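Long-range contact in cell wall surface anchor protein (Streptococcus agalactiae, PDB 4Z1P), which probably mediates adhesion of the streptococcus as a cell-wall-linked surface adhesin of the antigen I/II family: residues 239-251 against 258-270. Numbering follows the deposited sequence. Where two conformers were deposited one is given.
Sequences LKDKVVAKVAITL and PKGTNLVQYTETV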
loop_
_atom_site.group_PDB
_atom_site.type_symbol
_atom_site.label_atom_id
_atom_site.label_comp_id
_atom_site.label_asym_id
_atom_site.label_seq_id
_atom_site.Cartn_x
_atom_site.Cartn_y
_atom_site.Cartn_z
ATOM N N LEU A 239 -19.955 -13.818 27.351
ATOM C CA LEU A 239 -21.404 -13.805 27.266
ATOM C C LEU A 239 -21.892 -13.505 25.885
ATOM O O LEU A 239 -22.732 -14.243 25.379
ATOM C CB LEU A 239 -21.979 -12.778 28.235
ATOM C CG LEU A 239 -21.615 -13.060 29.710
ATOM C CD1 LEU A 239 -22.179 -11.944 30.534
ATOM C CD2 LEU A 239 -22.191 -14.374 30.158
ATOM N N LYS A 240 -21.372 -12.471 25.227
ATOM C CA LYS A 240 -21.971 -12.009 23.965
ATOM C C LYS A 240 -21.169 -10.871 23.386
ATOM O O LYS A 240 -20.381 -10.277 24.095
ATOM C CB LYS A 240 -23.396 -11.508 24.167
ATOM C CG LYS A 240 -23.509 -10.201 24.943
ATOM C CD LYS A 240 -24.950 -9.713 25.207
ATOM C CE LYS A 240 -25.788 -9.414 23.955
ATOM N NZ LYS A 240 -25.106 -8.739 22.789
ATOM N N ASP A 241 -21.427 -10.536 22.130
ATOM C CA ASP A 241 -20.764 -9.421 21.494
ATOM C C ASP A 241 -21.769 -8.530 20.778
ATOM O O ASP A 241 -22.993 -8.791 20.706
ATOM C CB ASP A 241 -19.637 -9.908 20.578
ATOM C CG ASP A 241 -20.118 -10.779 19.411
ATOM O OD1 ASP A 241 -21.337 -11.050 19.305
ATOM O OD2 ASP A 241 -19.255 -11.213 18.603
ATOM N N LYS A 242 -21.244 -7.419 20.306
ATOM C CA LYS A 242 -22.008 -6.453 19.613
ATOM C C LYS A 242 -21.008 -5.680 18.708
ATOM O O LYS A 242 -19.965 -5.242 19.178
ATOM C CB LYS A 242 -22.589 -5.490 20.582
ATOM C CG LYS A 242 -23.543 -4.548 19.924
ATOM C CD LYS A 242 -24.325 -3.840 21.018
ATOM C CE LYS A 242 -24.983 -2.633 20.415
ATOM N NZ LYS A 242 -25.691 -3.115 19.197
ATOM N N VAL A 243 -21.347 -5.563 17.445
ATOM C CA VAL A 243 -20.505 -4.894 16.436
ATOM C C VAL A 243 -21.278 -3.775 15.776
ATOM O O VAL A 243 -22.420 -3.986 15.293
ATOM C CB VAL A 243 -19.879 -5.916 15.448
ATOM C CG1 VAL A 243 -20.933 -6.730 14.686
ATOM C CG2 VAL A 243 -18.925 -5.211 14.491
ATOM N N VAL A 244 -20.692 -2.579 15.736
ATOM C CA VAL A 244 -21.402 -1.435 15.177
ATOM C C VAL A 244 -20.549 -0.569 14.258
ATOM O O VAL A 244 -19.358 -0.477 14.390
ATOM C CB VAL A 244 -22.061 -0.537 16.255
ATOM C CG1 VAL A 244 -22.824 -1.357 17.273
ATOM C CG2 VAL A 244 -21.054 0.375 16.934
ATOM N N ALA A 245 -21.195 0.085 13.302
ATOM C CA ALA A 245 -20.489 0.890 12.308
ATOM C C ALA A 245 -20.004 2.137 12.976
ATOM O O ALA A 245 -20.780 2.828 13.701
ATOM C CB ALA A 245 -21.389 1.222 11.134
ATOM N N LYS A 246 -18.720 2.435 12.808
ATOM C CA LYS A 246 -18.200 3.630 13.428
ATOM C C LYS A 246 -18.222 4.844 12.560
ATOM O O LYS A 246 -17.984 5.962 13.079
ATOM C CB LYS A 246 -16.820 3.438 14.057
ATOM C CG LYS A 246 -15.725 2.982 13.167
ATOM C CD LYS A 246 -14.484 2.543 13.960
ATOM C CE LYS A 246 -13.979 3.662 14.863
ATOM N NZ LYS A 246 -13.263 3.036 15.991
ATOM N N VAL A 247 -18.537 4.628 11.277
ATOM C CA VAL A 247 -18.714 5.683 10.315
ATOM C C VAL A 247 -19.839 5.301 9.395
ATOM O O VAL A 247 -20.220 4.116 9.303
ATOM C CB VAL A 247 -17.434 5.895 9.426
ATOM C CG1 VAL A 247 -16.305 6.475 10.272
ATOM C CG2 VAL A 247 -17.035 4.596 8.796
ATOM N N ALA A 248 -20.353 6.290 8.684
ATOM C CA ALA A 248 -21.357 6.002 7.686
ATOM C C ALA A 248 -20.670 5.369 6.470
ATOM O O ALA A 248 -19.675 5.910 5.955
ATOM C CB ALA A 248 -22.071 7.246 7.286
ATOM N N ILE A 249 -21.199 4.231 6.060
ATOM C CA ILE A 249 -20.598 3.382 5.047
ATOM C C ILE A 249 -21.431 3.453 3.775
ATOM O O ILE A 249 -22.646 3.210 3.798
ATOM C CB ILE A 249 -20.560 1.952 5.542
ATOM C CG1 ILE A 249 -19.789 1.856 6.868
ATOM C CG2 ILE A 249 -19.956 1.045 4.483
ATOM C CD1 ILE A 249 -19.996 0.538 7.620
ATOM N N THR A 250 -20.804 3.799 2.658
ATOM C CA THR A 250 -21.492 3.729 1.357
ATOM C C THR A 250 -20.997 2.543 0.540
ATOM O O THR A 250 -19.761 2.302 0.401
ATOM C CB THR A 250 -21.326 5.067 0.608
ATOM O OG1 THR A 250 -21.876 6.105 1.418
ATOM C CG2 THR A 250 -22.011 5.070 -0.799
ATOM N N LEU A 251 -21.933 1.803 -0.037
ATOM C CA LEU A 251 -21.602 0.638 -0.810
ATOM C C LEU A 251 -21.414 1.086 -2.257
ATOM O O LEU A 251 -21.671 2.250 -2.621
ATOM C CB LEU A 251 -22.689 -0.454 -0.701
ATOM C CG LEU A 251 -23.075 -0.931 0.706
ATOM C CD1 LEU A 251 -24.006 -2.156 0.775
ATOM C CD2 LEU A 251 -21.839 -1.170 1.571
ATOM N N PRO A 258 -25.857 3.914 7.839
ATOM C CA PRO A 258 -25.549 4.917 8.876
ATOM C C PRO A 258 -24.577 4.491 9.959
ATOM O O PRO A 258 -24.563 3.330 10.407
ATOM C CB PRO A 258 -26.890 5.138 9.554
ATOM C CG PRO A 258 -27.890 4.845 8.495
ATOM C CD PRO A 258 -27.301 3.612 7.829
ATOM N N LYS A 259 -23.824 5.469 10.432
ATOM C CA LYS A 259 -23.043 5.307 11.638
ATOM C C LYS A 259 -23.978 4.771 12.748
ATOM O O LYS A 259 -25.065 5.290 12.935
ATOM C CB LYS A 259 -22.450 6.644 12.037
ATOM C CG LYS A 259 -21.582 6.548 13.272
ATOM C CD LYS A 259 -21.012 7.884 13.698
ATOM C CE LYS A 259 -20.174 7.667 14.952
ATOM N NZ LYS A 259 -19.745 8.959 15.550
ATOM N N GLY A 260 -23.528 3.747 13.471
ATOM C CA GLY A 260 -24.233 3.220 14.662
ATOM C C GLY A 260 -25.051 1.987 14.321
ATOM O O GLY A 260 -25.559 1.338 15.217
ATOM N N THR A 261 -25.169 1.661 13.034
ATOM C CA THR A 261 -25.878 0.481 12.597
ATOM C C THR A 261 -25.246 -0.750 13.186
ATOM O O THR A 261 -24.002 -0.865 13.273
ATOM C CB THR A 261 -25.812 0.429 11.071
ATOM O OG1 THR A 261 -26.525 1.537 10.530
ATOM C CG2 THR A 261 -26.366 -0.825 10.525
ATOM N N ASN A 262 -26.073 -1.679 13.649
ATOM C CA ASN A 262 -25.583 -2.973 14.092
ATOM C C ASN A 262 -25.171 -3.736 12.827
ATOM O O ASN A 262 -26.003 -3.870 11.922
ATOM C CB ASN A 262 -26.711 -3.756 14.827
ATOM C CG ASN A 262 -26.214 -5.046 15.422
ATOM O OD1 ASN A 262 -25.395 -5.725 14.853
ATOM N ND2 ASN A 262 -26.630 -5.335 16.640
ATOM N N LEU A 263 -23.940 -4.268 12.767
ATOM C CA LEU A 263 -23.406 -4.928 11.576
ATOM C C LEU A 263 -23.316 -6.443 11.713
ATOM O O LEU A 263 -22.644 -7.107 10.920
ATOM C CB LEU A 263 -22.025 -4.339 11.202
ATOM C CG LEU A 263 -21.958 -2.826 10.966
ATOM C CD1 LEU A 263 -20.515 -2.348 10.833
ATOM C CD2 LEU A 263 -22.719 -2.418 9.728
ATOM N N VAL A 264 -23.984 -7.013 12.711
ATOM C CA VAL A 264 -23.798 -8.444 12.962
ATOM C C VAL A 264 -24.039 -9.307 11.733
ATOM O O VAL A 264 -23.400 -10.350 11.586
ATOM C CB VAL A 264 -24.701 -8.988 14.082
ATOM C CG1 VAL A 264 -26.176 -8.791 13.746
ATOM C CG2 VAL A 264 -24.423 -10.492 14.335
ATOM N N GLN A 265 -24.983 -8.895 10.895
ATOM C CA GLN A 265 -25.407 -9.721 9.740
ATOM C C GLN A 265 -24.253 -9.937 8.726
ATOM O O GLN A 265 -24.230 -10.948 8.006
ATOM C CB GLN A 265 -26.629 -9.129 9.070
ATOM C CG GLN A 265 -26.403 -7.784 8.396
ATOM C CD GLN A 265 -27.601 -7.212 7.693
ATOM O OE1 GLN A 265 -28.075 -6.122 8.049
ATOM N NE2 GLN A 265 -28.057 -7.884 6.622
ATOM N N TYR A 266 -23.248 -9.061 8.798
ATOM C CA TYR A 266 -22.110 -9.055 7.865
ATOM C C TYR A 266 -20.880 -9.667 8.501
ATOM O O TYR A 266 -19.729 -9.532 7.976
ATOM C CB TYR A 266 -21.811 -7.635 7.487
ATOM C CG TYR A 266 -23.012 -6.863 6.964
ATOM C CD1 TYR A 266 -23.717 -7.261 5.815
ATOM C CD2 TYR A 266 -23.408 -5.707 7.596
ATOM C CE1 TYR A 266 -24.775 -6.494 5.318
ATOM C CE2 TYR A 266 -24.480 -4.954 7.118
ATOM C CZ TYR A 266 -25.163 -5.361 6.006
ATOM O OH TYR A 266 -26.188 -4.549 5.582
ATOM N N THR A 267 -21.075 -10.344 9.631
ATOM C CA THR A 267 -19.957 -10.920 10.388
ATOM C C THR A 267 -20.218 -12.295 10.849
ATOM O O THR A 267 -21.353 -12.775 10.803
ATOM C CB THR A 267 -19.652 -10.099 11.661
ATOM O OG1 THR A 267 -20.737 -10.223 12.608
ATOM C CG2 THR A 267 -19.471 -8.635 11.324
ATOM N N GLU A 268 -19.145 -12.925 11.315
ATOM C CA GLU A 268 -19.179 -14.252 11.923
ATOM C C GLU A 268 -18.326 -14.105 13.187
ATOM O O GLU A 268 -17.204 -13.529 13.152
ATOM C CB GLU A 268 -18.563 -15.330 10.990
ATOM C CG GLU A 268 -19.399 -15.785 9.777
ATOM C CD GLU A 268 -20.807 -16.328 10.138
ATOM O OE1 GLU A 268 -21.707 -16.270 9.253
ATOM O OE2 GLU A 268 -21.038 -16.812 11.285
ATOM N N THR A 269 -18.856 -14.602 14.301
ATOM C CA THR A 269 -18.162 -14.624 15.560
ATOM C C THR A 269 -17.907 -16.047 15.862
ATOM O O THR A 269 -18.804 -16.868 15.631
ATOM C CB THR A 269 -19.048 -14.016 16.637
ATOM O OG1 THR A 269 -19.112 -12.592 16.424
ATOM C CG2 THR A 269 -18.457 -14.296 17.994
ATOM N N VAL A 270 -16.709 -16.378 16.346
ATOM C CA VAL A 270 -16.481 -17.716 16.880
ATOM C C VAL A 270 -15.772 -17.585 18.182
ATOM O O VAL A 270 -14.904 -16.725 18.318
ATOM C CB VAL A 270 -15.662 -18.608 15.938
ATOM C CG1 VAL A 270 -16.369 -18.764 14.617
ATOM C CG2 VAL A 270 -14.263 -18.041 15.736
#
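The carboxylate of Asp-241 meets Thr-269 through OD2, whose syn lone pair receives the hydroxyl OG1 at 2.6 Å. The Tyr-278 hydroxyl also bonds OD2, so two groups hold the carboxylate. The amide of Asn-262, with CG turned anti to the backbone N (chi1 -174°), accepts Val-264 N in its carbonyl plane at OD1, 2.9 Å away, forming an Asx turn; its ND2 lies near Lys-242 NZ without bonding it. Beyond the turn, Gln-265 CG covers one face of the Tyr-266 ring, which also stacks with Phe-286.

Away from the Asp-241 carboxylate, around Asn-262, the backbones pair briefly. Leu-263 N reaches Val-243 O almost straight (3.0 Å, 172°), and Ala-245 N gives an equally long bond to Thr-261 O, making Val-244 and Asn-262 a non-hydrogen-bonded antiparallel pair. Gly-260 N then bonds Ala-245 O, at the third position of a type II turn whose Pro-258 O is gripped by both N and OG1 of Thr-261. Leu-263 CD1 packs 3.7 Å from Ala-245 CB, also meeting Ile-249 CD1, while Val-243 CG1 reaches Val-264 N. The extended chain of Lys-259 runs alongside the Lys-246 carbonyl.

Strands 236-245 and 267-272 are outermost in two separate antiparallel sheets, so the contact closes one margin of a beta sandwich, consistent with the variant immunoglobulin-like fold of antigen I/II C-terminal domains.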